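Mariner Mos1 transposase (PDB 4MDB) mediates cut-and-paste transposition of the mariner element Mos1, cleaving and joining transposon DNA with a two-metal catalytic domain, captured here with the inhibitor raltegravir. Local coordinates at residues Thr34-Lys38 / Pro162-Phe168; Trp39-Val43 / Phe180-Val186; Leu103-Asn107 / Thr142-Trp148. The protein carries 1 engineered substitution. All blocks are in the same frame, centred on the assembly; numbering follows the deposited sequence.

Contact 1: residues Thr34-Lys38 / Pro162-Phe168. With MG (magnesium ion), chain C; MG (magnesium ion), chain D; RLT (N-(4-fluorobenzyl)-5-hydroxy-1-methyl-2-(1-methyl-1-{[(5-methyl-1,3,4-oxadiazol-2-yl)carbonyl]amino}ethyl)-6-oxo-1,6-di hydropyrimidine-4-carboxamide), chain B.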
loop_
_atom_site.group_PDB
_atom_site.type_symbol
_atom_site.label_atom_id
_atom_site.label_comp_id
_atom_site.label_asym_id
_atom_site.label_seq_id
_atom_site.Cartn_x
_atom_site.Cartn_y
_atom_site.Cartn_z
ATOM N N THR A 34 4.353 -2.289 1.193
ATOM C CA THR A 34 2.899 -2.046 1.066
ATOM C C THR A 34 2.598 -1.284 -0.173
ATOM O O THR A 34 3.440 -0.542 -0.686
ATOM C CB THR A 34 2.347 -1.471 2.373
ATOM O OG1 THR A 34 0.914 -1.513 2.419
ATOM C CG2 THR A 34 2.710 -0.025 2.582
ATOM N N GLY A 35 1.338 -1.310 -0.609
ATOM C CA GLY A 35 0.980 -0.582 -1.809
ATOM C C GLY A 35 -0.488 -0.517 -2.011
ATOM O O GLY A 35 -1.286 -1.238 -1.366
ATOM N N ASP A 36 -0.862 0.332 -2.936
ATOM C CA ASP A 36 -2.316 0.586 -3.210
ATOM C C ASP A 36 -2.375 1.484 -4.469
ATOM O O ASP A 36 -1.390 2.112 -4.911
ATOM C CB ASP A 36 -2.957 1.337 -2.049
ATOM C CG ASP A 36 -4.480 1.378 -2.094
ATOM O OD1 ASP A 36 -5.049 0.399 -2.586
ATOM O OD2 ASP A 36 -4.956 2.431 -1.566
ATOM N N GLU A 37 -3.594 1.554 -5.025
ATOM C CA GLU A 37 -3.928 2.312 -6.217
ATOM C C GLU A 37 -4.748 3.540 -5.836
ATOM O O GLU A 37 -5.589 3.485 -4.940
ATOM C CB GLU A 37 -4.758 1.399 -7.138
ATOM C CG GLU A 37 -4.050 0.168 -7.651
ATOM C CD GLU A 37 -4.260 -1.120 -6.813
ATOM O OE1 GLU A 37 -4.009 -2.242 -7.368
ATOM O OE2 GLU A 37 -4.665 -0.989 -5.624
ATOM N N LYS A 38 -4.549 4.631 -6.546
ATOM C CA LYS A 38 -5.368 5.863 -6.422
ATOM C C LYS A 38 -5.514 6.561 -7.776
ATOM O O LYS A 38 -4.549 6.658 -8.516
ATOM C CB LYS A 38 -4.687 6.823 -5.449
ATOM C CG LYS A 38 -5.290 8.202 -5.297
ATOM C CD LYS A 38 -4.685 8.942 -4.136
ATOM C CE LYS A 38 -5.254 10.354 -3.968
ATOM N NZ LYS A 38 -6.734 10.315 -3.728
ATOM N N PRO A 162 -1.345 1.662 5.342
ATOM C CA PRO A 162 -0.463 2.853 5.345
ATOM C C PRO A 162 -0.545 3.707 4.053
ATOM O O PRO A 162 -0.402 4.941 4.148
ATOM C CB PRO A 162 0.926 2.283 5.583
ATOM C CG PRO A 162 0.686 1.007 6.371
ATOM C CD PRO A 162 -0.610 0.478 5.791
ATOM N N SER A 163 -0.763 3.110 2.900
ATOM C CA SER A 163 -0.896 3.884 1.681
ATOM C C SER A 163 -2.048 4.853 1.768
ATOM O O SER A 163 -1.910 5.988 1.266
ATOM C CB SER A 163 -1.057 3.017 0.454
ATOM O OG SER A 163 0.045 2.093 0.253
ATOM N N ASP A 164 -3.136 4.425 2.427
ATOM C CA ASP A 164 -4.303 5.327 2.585
ATOM C C ASP A 164 -4.171 6.304 3.744
ATOM O O ASP A 164 -4.300 7.513 3.524
ATOM C CB ASP A 164 -5.557 4.454 2.688
ATOM C CG ASP A 164 -5.917 3.865 1.311
ATOM O OD1 ASP A 164 -5.845 4.630 0.296
ATOM O OD2 ASP A 164 -6.240 2.707 1.193
ATOM N N TYR A 165 -3.908 5.844 4.947
ATOM C CA TYR A 165 -3.894 6.802 6.063
ATOM C C TYR A 165 -2.681 7.691 6.186
ATOM O O TYR A 165 -2.763 8.753 6.820
ATOM C CB TYR A 165 -4.083 6.059 7.389
ATOM C CG TYR A 165 -2.922 5.160 7.875
ATOM C CD1 TYR A 165 -1.734 5.694 8.343
ATOM C CD2 TYR A 165 -3.037 3.776 7.885
ATOM C CE1 TYR A 165 -0.698 4.907 8.773
ATOM C CE2 TYR A 165 -2.027 2.979 8.348
ATOM C CZ TYR A 165 -0.832 3.520 8.786
ATOM O OH TYR A 165 0.256 2.787 9.271
ATOM N N HIS A 166 -1.588 7.326 5.517
ATOM C CA HIS A 166 -0.376 8.083 5.503
ATOM C C HIS A 166 -0.012 8.661 4.148
ATOM O O HIS A 166 0.017 9.865 3.994
ATOM C CB HIS A 166 0.765 7.256 6.082
ATOM C CG HIS A 166 1.976 8.037 6.383
ATOM N ND1 HIS A 166 2.085 8.850 7.478
ATOM C CD2 HIS A 166 3.151 8.162 5.700
ATOM C CE1 HIS A 166 3.281 9.408 7.504
ATOM N NE2 HIS A 166 3.928 9.053 6.412
ATOM N N LEU A 167 0.298 7.830 3.172
ATOM C CA LEU A 167 0.898 8.285 1.928
ATOM C C LEU A 167 -0.072 9.119 1.110
ATOM O O LEU A 167 0.237 10.296 0.771
ATOM C CB LEU A 167 1.402 7.086 1.113
ATOM C CG LEU A 167 2.078 7.518 -0.204
ATOM C CD1 LEU A 167 3.398 8.156 0.114
ATOM C CD2 LEU A 167 2.326 6.320 -1.084
ATOM N N PHE A 168 -1.220 8.564 0.802
ATOM C CA PHE A 168 -2.243 9.252 -0.053
ATOM C C PHE A 168 -2.941 10.359 0.746
ATOM O O PHE A 168 -3.360 11.334 0.147
ATOM C CB PHE A 168 -3.256 8.292 -0.551
ATOM C CG PHE A 168 -2.747 7.287 -1.577
ATOM C CD1 PHE A 168 -1.574 7.523 -2.385
ATOM C CD2 PHE A 168 -3.386 6.112 -1.720
ATOM C CE1 PHE A 168 -1.171 6.589 -3.282
ATOM C CE2 PHE A 168 -2.968 5.157 -2.607
ATOM C CZ PHE A 168 -1.837 5.411 -3.433
HETATM MG MG MG C . -6.633 3.203 -0.989
HETATM MG MG MG D . -7.091 0.050 -2.733
HETATM C CAA RLT B . -14.400 -4.387 0.607
HETATM C CAB RLT B . -10.773 4.606 0.431
HETATM C CAC RLT B . -13.232 2.930 1.134
HETATM C CAD RLT B . -13.436 3.772 -1.476
HETATM O OAE RLT B . -9.052 -0.521 -2.867
HETATM O OAF RLT B . -12.689 -0.020 0.857
HETATM O OAG RLT B . -8.498 3.853 -0.230
HETATM O OAH RLT B . -7.808 1.611 -1.507
HETATM F FAI RLT B . -12.789 -6.208 -0.567
HETATM C CAJ RLT B . -11.350 -4.353 -1.033
HETATM C CAK RLT B . -13.187 -4.823 -2.486
HETATM C CAL RLT B . -11.006 -3.245 -1.834
HETATM C CAM RLT B . -12.852 -3.725 -3.289
HETATM C CAN RLT B . -11.448 -1.734 -3.863
HETATM N NAO RLT B . -15.450 -2.753 -1.204
HETATM N NAP RLT B . -15.189 -1.371 -1.406
HETATM N NAQ RLT B . -11.561 1.302 -1.364
HETATM N NAR RLT B . -11.352 -0.577 -2.964
HETATM N NAS RLT B . -13.811 1.337 -0.680
HETATM O OAT RLT B . -13.914 -2.118 0.314
HETATM C CAU RLT B . -10.137 -0.169 -2.490
HETATM C CAV RLT B . -13.506 0.163 -0.061
HETATM C CAW RLT B . -14.659 -3.129 -0.166
HETATM C CAX RLT B . -12.452 -5.150 -1.357
HETATM C CAY RLT B . -11.761 -2.924 -2.986
HETATM C CAZ RLT B . -9.121 1.831 -1.349
HETATM C CBA RLT B . -14.243 -1.055 -0.482
HETATM C CBB RLT B . -10.247 0.973 -1.669
HETATM C CBC RLT B . -11.830 2.436 -0.667
HETATM C CBD RLT B . -9.390 3.018 -0.576
HETATM N NBE RLT B . -10.740 3.302 -0.302
HETATM C CBF RLT B . -13.395 2.686 -0.365
HETATM O O HOH W 1 -0.967 0.298 2.072
HETATM O O HOH W 2 -6.798 4.360 -2.669
HETATM O O HOH W 3 -6.744 -1.441 -4.138
HETATM O O HOH W 4 -7.226 1.340 -4.379
#

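Contact 2: residues Trp39-Val43 / Phe180-Val186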
loop_
_atom_site.group_PDB
_atom_site.type_symbol
_atom_site.label_atom_id
_atom_site.label_comp_id
_atom_site.label_asym_id
_atom_site.label_seq_id
_atom_site.Cartn_x
_atom_site.Cartn_y
_atom_site.Cartn_z
ATOM N N TRP A 39 -6.697 7.071 -8.083
ATOM C CA TRP A 39 -6.890 7.866 -9.270
ATOM C C TRP A 39 -6.327 9.260 -9.104
ATOM O O TRP A 39 -6.517 9.892 -8.075
ATOM C CB TRP A 39 -8.422 7.998 -9.566
ATOM C CG TRP A 39 -9.167 6.792 -10.053
ATOM C CD1 TRP A 39 -10.168 6.124 -9.380
ATOM C CD2 TRP A 39 -9.022 6.144 -11.323
ATOM N NE1 TRP A 39 -10.646 5.084 -10.175
ATOM C CE2 TRP A 39 -9.962 5.073 -11.363
ATOM C CE3 TRP A 39 -8.173 6.341 -12.433
ATOM C CZ2 TRP A 39 -10.093 4.231 -12.487
ATOM C CZ3 TRP A 39 -8.283 5.476 -13.544
ATOM C CH2 TRP A 39 -9.250 4.450 -13.563
ATOM N N ILE A 40 -5.702 9.782 -10.163
ATOM C CA ILE A 40 -5.239 11.142 -10.219
ATOM C C ILE A 40 -5.866 11.709 -11.522
ATOM O O ILE A 40 -5.890 11.030 -12.571
ATOM C CB ILE A 40 -3.715 11.299 -10.284
ATOM C CG1 ILE A 40 -3.038 10.595 -9.077
ATOM C CG2 ILE A 40 -3.430 12.814 -10.410
ATOM C CD1 ILE A 40 -1.529 10.671 -9.149
ATOM N N PHE A 41 -6.462 12.889 -11.386
ATOM C CA PHE A 41 -7.288 13.515 -12.430
ATOM C C PHE A 41 -6.513 14.625 -13.166
ATOM O O PHE A 41 -5.675 15.292 -12.562
ATOM C CB PHE A 41 -8.577 14.112 -11.827
ATOM C CG PHE A 41 -9.418 13.103 -11.075
ATOM C CD1 PHE A 41 -9.135 12.792 -9.738
ATOM C CD2 PHE A 41 -10.459 12.425 -11.705
ATOM C CE1 PHE A 41 -9.898 11.842 -9.044
ATOM C CE2 PHE A 41 -11.214 11.483 -11.015
ATOM C CZ PHE A 41 -10.928 11.184 -9.693
ATOM N N PHE A 42 -6.808 14.805 -14.454
ATOM C CA PHE A 42 -6.167 15.839 -15.296
ATOM C C PHE A 42 -7.031 16.163 -16.508
ATOM O O PHE A 42 -7.440 15.248 -17.226
ATOM C CB PHE A 42 -4.741 15.400 -15.733
ATOM C CG PHE A 42 -4.695 14.347 -16.823
ATOM C CD1 PHE A 42 -4.721 14.723 -18.175
ATOM C CD2 PHE A 42 -4.586 12.994 -16.507
ATOM C CE1 PHE A 42 -4.679 13.768 -19.181
ATOM C CE2 PHE A 42 -4.533 12.036 -17.508
ATOM C CZ PHE A 42 -4.575 12.427 -18.843
ATOM N N VAL A 43 -7.288 17.446 -16.730
ATOM C CA VAL A 43 -8.120 17.848 -17.857
ATOM C C VAL A 43 -7.347 18.074 -19.158
ATOM O O VAL A 43 -6.220 18.600 -19.165
ATOM C CB VAL A 43 -9.031 19.035 -17.537
ATOM C CG1 VAL A 43 -10.191 19.107 -18.511
ATOM C CG2 VAL A 43 -9.586 18.935 -16.141
ATOM N N PHE A 180 -3.238 19.359 -13.485
ATOM C CA PHE A 180 -2.405 18.657 -14.415
ATOM C C PHE A 180 -2.910 18.723 -15.862
ATOM O O PHE A 180 -4.112 18.747 -16.143
ATOM C CB PHE A 180 -2.203 17.221 -13.965
ATOM C CG PHE A 180 -1.405 17.095 -12.689
ATOM C CD1 PHE A 180 -0.132 17.646 -12.562
ATOM C CD2 PHE A 180 -1.929 16.393 -11.611
ATOM C CE1 PHE A 180 0.592 17.495 -11.408
ATOM C CE2 PHE A 180 -1.193 16.237 -10.457
ATOM C CZ PHE A 180 0.048 16.803 -10.330
ATOM N N ASP A 181 -1.925 18.780 -16.749
ATOM C CA ASP A 181 -2.123 19.035 -18.159
ATOM C C ASP A 181 -1.929 17.754 -18.898
ATOM O O ASP A 181 -2.636 17.459 -19.839
ATOM C CB ASP A 181 -1.066 20.052 -18.624
ATOM C CG ASP A 181 -1.531 20.896 -19.785
ATOM O OD1 ASP A 181 -2.726 21.270 -19.830
ATOM O OD2 ASP A 181 -0.675 21.212 -20.636
ATOM N N SER A 182 -0.931 16.997 -18.475
ATOM C CA SER A 182 -0.507 15.826 -19.211
ATOM C C SER A 182 -0.217 14.664 -18.275
ATOM O O SER A 182 0.108 14.825 -17.086
ATOM C CB SER A 182 0.747 16.142 -20.039
ATOM O OG SER A 182 1.891 16.408 -19.222
ATOM N N TYR A 183 -0.324 13.483 -18.831
ATOM C CA TYR A 183 0.066 12.322 -18.112
ATOM C C TYR A 183 1.518 12.555 -17.563
ATOM O O TYR A 183 1.812 12.208 -16.405
ATOM C CB TYR A 183 -0.146 11.091 -19.013
ATOM C CG TYR A 183 0.569 9.898 -18.536
ATOM C CD1 TYR A 183 1.959 9.844 -18.626
ATOM C CD2 TYR A 183 -0.114 8.809 -17.984
ATOM C CE1 TYR A 183 2.664 8.742 -18.182
ATOM C CE2 TYR A 183 0.586 7.684 -17.564
ATOM C CZ TYR A 183 1.973 7.669 -17.640
ATOM O OH TYR A 183 2.732 6.595 -17.218
ATOM N N GLU A 184 2.404 13.230 -18.323
ATOM C CA GLU A 184 3.798 13.364 -17.862
ATOM C C GLU A 184 4.052 14.502 -16.860
ATOM O O GLU A 184 5.079 14.516 -16.180
ATOM C CB GLU A 184 4.805 13.372 -19.031
ATOM C CG GLU A 184 4.284 13.920 -20.343
ATOM C CD GLU A 184 3.332 12.980 -21.051
ATOM O OE1 GLU A 184 3.688 11.786 -21.228
ATOM O OE2 GLU A 184 2.232 13.442 -21.438
ATOM N N SER A 185 3.126 15.433 -16.717
ATOM C CA SER A 185 3.257 16.388 -15.638
ATOM C C SER A 185 2.990 15.614 -14.341
ATOM O O SER A 185 3.660 15.840 -13.344
ATOM C CB SER A 185 2.313 17.587 -15.736
ATOM O OG SER A 185 1.026 17.191 -16.172
ATOM N N VAL A 186 2.003 14.725 -14.376
ATOM C CA VAL A 186 1.732 13.899 -13.178
ATOM C C VAL A 186 2.979 13.110 -12.762
ATOM O O VAL A 186 3.388 13.140 -11.605
ATOM C CB VAL A 186 0.524 12.984 -13.399
ATOM C CG1 VAL A 186 0.218 12.140 -12.147
ATOM C CG2 VAL A 186 -0.709 13.768 -13.790
#

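Contact 3: residues Leu103-Asn107 / Thr142-Trp148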
loop_
_atom_site.group_PDB
_atom_site.type_symbol
_atom_site.label_atom_id
_atom_site.label_comp_id
_atom_site.label_asym_id
_atom_site.label_seq_id
_atom_site.Cartn_x
_atom_site.Cartn_y
_atom_site.Cartn_z
ATOM N N LEU A 103 3.611 -6.948 -9.911
ATOM C CA LEU A 103 4.302 -7.602 -8.802
ATOM C C LEU A 103 5.655 -8.081 -9.264
ATOM O O LEU A 103 6.633 -7.959 -8.537
ATOM C CB LEU A 103 3.509 -8.726 -8.216
ATOM C CG LEU A 103 2.154 -8.424 -7.553
ATOM C CD1 LEU A 103 1.517 -9.692 -7.120
ATOM C CD2 LEU A 103 2.387 -7.536 -6.357
ATOM N N ILE A 104 5.681 -8.663 -10.475
ATOM C CA ILE A 104 6.979 -9.086 -11.044
ATOM C C ILE A 104 7.948 -7.917 -11.237
ATOM O O ILE A 104 9.120 -8.015 -10.897
ATOM C CB ILE A 104 6.758 -9.910 -12.311
ATOM C CG1 ILE A 104 6.144 -11.259 -11.934
ATOM C CG2 ILE A 104 8.062 -10.056 -13.115
ATOM C CD1 ILE A 104 5.448 -11.987 -13.081
ATOM N N ASN A 105 7.496 -6.777 -11.748
ATOM C CA ASN A 105 8.321 -5.617 -11.890
ATOM C C ASN A 105 8.751 -5.025 -10.542
ATOM O O ASN A 105 9.827 -4.574 -10.374
ATOM C CB ASN A 105 7.568 -4.575 -12.693
ATOM C CG ASN A 105 7.285 -5.056 -14.094
ATOM O OD1 ASN A 105 7.943 -5.955 -14.537
ATOM N ND2 ASN A 105 6.308 -4.470 -14.793
ATOM N N LEU A 106 7.838 -5.053 -9.567
ATOM C CA LEU A 106 8.116 -4.558 -8.243
ATOM C C LEU A 106 9.252 -5.379 -7.634
ATOM O O LEU A 106 10.096 -4.816 -6.981
ATOM C CB LEU A 106 6.839 -4.669 -7.322
ATOM C CG LEU A 106 7.056 -4.552 -5.781
ATOM C CD1 LEU A 106 7.613 -3.248 -5.343
ATOM C CD2 LEU A 106 5.672 -4.635 -5.049
ATOM N N ASN A 107 9.244 -6.689 -7.840
ATOM C CA ASN A 107 10.263 -7.571 -7.295
ATOM C C ASN A 107 11.621 -7.163 -7.921
ATOM O O ASN A 107 12.631 -7.170 -7.228
ATOM C CB ASN A 107 9.927 -9.027 -7.622
ATOM C CG ASN A 107 10.941 -9.993 -7.105
ATOM O OD1 ASN A 107 11.590 -10.778 -7.881
ATOM N ND2 ASN A 107 11.144 -9.949 -5.886
ATOM N N THR A 142 1.510 -16.052 -8.214
ATOM C CA THR A 142 2.697 -15.240 -8.359
ATOM C C THR A 142 3.275 -14.848 -6.972
ATOM O O THR A 142 4.510 -14.829 -6.745
ATOM C CB THR A 142 2.400 -13.994 -9.229
ATOM O OG1 THR A 142 2.161 -14.429 -10.579
ATOM C CG2 THR A 142 3.490 -12.971 -9.176
ATOM N N LEU A 143 2.395 -14.531 -5.995
ATOM C CA LEU A 143 2.844 -14.149 -4.688
ATOM C C LEU A 143 3.483 -15.354 -3.971
ATOM O O LEU A 143 4.403 -15.143 -3.219
ATOM C CB LEU A 143 1.703 -13.555 -3.822
ATOM C CG LEU A 143 1.382 -12.136 -4.212
ATOM C CD1 LEU A 143 -0.033 -11.784 -3.631
ATOM C CD2 LEU A 143 2.429 -11.071 -3.775
ATOM N N GLU A 144 2.930 -16.526 -4.188
ATOM C CA GLU A 144 3.475 -17.806 -3.633
ATOM C C GLU A 144 4.854 -18.050 -4.227
ATOM O O GLU A 144 5.751 -18.443 -3.519
ATOM C CB GLU A 144 2.635 -19.020 -4.057
ATOM C CG GLU A 144 1.381 -19.332 -3.280
ATOM C CD GLU A 144 0.645 -20.561 -3.833
ATOM O OE1 GLU A 144 -0.581 -20.683 -3.585
ATOM O OE2 GLU A 144 1.293 -21.405 -4.499
ATOM N N THR A 145 4.983 -17.866 -5.536
ATOM C CA THR A 145 6.283 -18.064 -6.243
ATOM C C THR A 145 7.335 -17.031 -5.769
ATOM O O THR A 145 8.498 -17.372 -5.462
ATOM C CB THR A 145 6.063 -18.006 -7.774
ATOM O OG1 THR A 145 5.233 -19.139 -8.119
ATOM C CG2 THR A 145 7.350 -18.166 -8.447
ATOM N N LEU A 146 6.964 -15.750 -5.652
ATOM C CA LEU A 146 7.821 -14.726 -5.050
ATOM C C LEU A 146 8.114 -15.074 -3.576
ATOM O O LEU A 146 9.153 -14.749 -3.073
ATOM C CB LEU A 146 7.129 -13.368 -5.123
ATOM C CG LEU A 146 6.991 -12.757 -6.538
ATOM C CD1 LEU A 146 6.015 -11.585 -6.533
ATOM C CD2 LEU A 146 8.387 -12.324 -6.942
ATOM N N ASN A 147 7.170 -15.745 -2.973
ATOM C CA ASN A 147 7.192 -16.203 -1.587
ATOM C C ASN A 147 7.313 -15.071 -0.594
ATOM O O ASN A 147 8.064 -15.090 0.371
ATOM C CB ASN A 147 8.223 -17.265 -1.360
ATOM C CG ASN A 147 7.763 -18.236 -0.281
ATOM O OD1 ASN A 147 8.263 -18.234 0.811
ATOM N ND2 ASN A 147 6.750 -18.927 -0.543
ATOM N N TRP A 148 6.516 -14.061 -0.849
ATOM C CA TRP A 148 6.251 -13.010 0.102
ATOM C C TRP A 148 5.168 -13.483 1.015
ATOM O O TRP A 148 4.176 -14.099 0.577
ATOM C CB TRP A 148 5.825 -11.761 -0.648
ATOM C CG TRP A 148 6.882 -11.197 -1.637
ATOM C CD1 TRP A 148 8.236 -11.584 -1.767
ATOM C CD2 TRP A 148 6.689 -10.162 -2.596
ATOM N NE1 TRP A 148 8.818 -10.863 -2.718
ATOM C CE2 TRP A 148 7.917 -9.980 -3.263
ATOM C CE3 TRP A 148 5.602 -9.358 -2.947
ATOM C CZ2 TRP A 148 8.103 -9.016 -4.244
ATOM C CZ3 TRP A 148 5.796 -8.389 -3.994
ATOM C CH2 TRP A 148 7.031 -8.255 -4.623
HETATM O O HOH W 5 11.636 -11.214 -3.648
#

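Contact 1: residues Thr34-Lys38 / Pro162-Phe168
Asp36 and Asp164 meet on a magnesium ion (chain C) that draws their carboxylates together, with Asp36 OD2 only 3.0 Å from Asp164 OD1. Asp36 gives this ion a single oxygen, OD2, at 1.9 Å, whereas Asp164 grips it with both of its oxygens, OD1 and OD2. Raltegravir adds OAG and OAH, and a water completes six ligands. The other oxygen of Asp36, OD1, binds the second magnesium ion (chain D) at 2.1 Å, so the carboxylate bridges the pair, as does OAH of the drug; raltegravir OAE, Asp129 and two waters complete the second site. Carrying CG anti to the backbone N (chi1 -168°) turns the Asp36 carboxylate off the strand toward both ions. These three aspartates form the DDD motif of an RNase H-like transposase: the first sits on central strand 32-42, the last on helix 162-175, whose segment 162-168 crosses the strand segment at 79°. Glu37 supports the metals through water, its backbone O accepting from one water ligand of each ion and its OE2 from another on the second ion; OE1 is held by His134. Behind the carboxylates, Phe168 turns its ring edge to Asp36, CE2 lying 3.5 Å from Asp36 OD2. Lys38 lies over one face of that ring in a CH-pi contact, its CB 3.8 Å from the Phe168 centroid. Deeper still, Ser163 CB packs 3.6 Å from Asp36 CB while its OG bonds to Trp77. A water links the segments, donating to Thr34 OG1 and accepting from Ser163 N at 2.9 Å.

Contact 2: residues Trp39-Val43 / Phe180-Val186
Phe42 and Phe180 bring the far end of strand 32-42, the central strand of the RNase H-like sheet, against the turn that leads into helix 183-196. The apolar contacts run in two groups. At the first, the CB atoms of Phe42 and Phe180 approach to 3.6 Å while their rings diverge. A chi1 of 75° sets the Phe42 ring between its own backbone N and carbonyl carbon, from where one face is presented to Tyr183 N at the start of the helix. At the second, Ile40 meets Val186 tip to tip, CD1 to CG1 at 3.8 Å, and Ile40 CG2 lies obliquely against Phe180 CD2. Val186 CG2 in turn covers one face of the Phe180 ring near its rim, and Trp189 meets the same ring edge-to-face. Among polar contacts, the backbone joins the segments through one weak hydrogen bond, Val43 N to Phe180 O, long at 3.5 Å and bent to 121°. Tyr183 sends its hydroxyl to Leu87 O, beyond the contact. Ser182 is the helix N-cap, its OG accepting from Ser185 N at 3.0 Å; separately, Ser185 OG donates to Ser182 O at 2.7 Å, tilted 15° from the carbonyl plane.

Contact 3: residues Leu103-Asn107 / Thr142-Trp148
Two helices of the RNase H-like fold, 96-113 and 137-146, lie side by side on one face of the central sheet, their short segments inclined at 21° with axes 11.1 Å apart. Leucines and a tryptophan make most of the contact between them. Leu103 crosses Leu143 at about a right angle, CD1 to CD2 at 3.7 Å, and Leu146 CD1 approaches Leu103 CB. Farther along, the methyl CD2 of Leu146 lies 3.5 Å from Asn107 CG, the two side chains running past each other in opposite directions. Trp148, just beyond the helix end where Asn147 takes positive phi, folds back between the helices with CG beside its backbone N (chi1 -61°). The other methyl of Leu146, CD1, covers one face of the indole near its rim, and Leu106 CG packs obliquely on Trp148 CH2 at 3.9 Å. Asn107 ND2 stands at the ring edge, 3.6 Å from Trp148 CZ2, with amide and indole planes 55° apart. One water joins the two polar groups: it accepts from Trp148 NE1 at 3.0 Å and, weakly, from Asn107 ND2. Beneath the pair, Leu103, Leu106 and Leu143 all rest on Phe126 of strand 125-127, and Leu106 also reaches Ile83 and Tyr84 of edge strand 81-87.

From the N terminus, the chain passes helix 6-25 and enters strand 32-42, whose successive halves supply the first segments of contacts 1 and 2. It then builds the antiparallel strands 69-78 and 81-87 before reaching helix 96-113. Contact 3 closes the shortest loop, joining that helix to helix 137-146, with strand 125-127 between them in sequence, and is nested within the loops of both other contacts. Next, helix 162-175 returns to the metal-binding half of strand 32-42 and closes contact 1. The start of helix 183-196 then closes contact 2 on the strand's far half, so loops 1 and 2 cross. The centres of contacts 2 and 3 lie about 29 Å apart, each about 19 Å from the centre of contact 1.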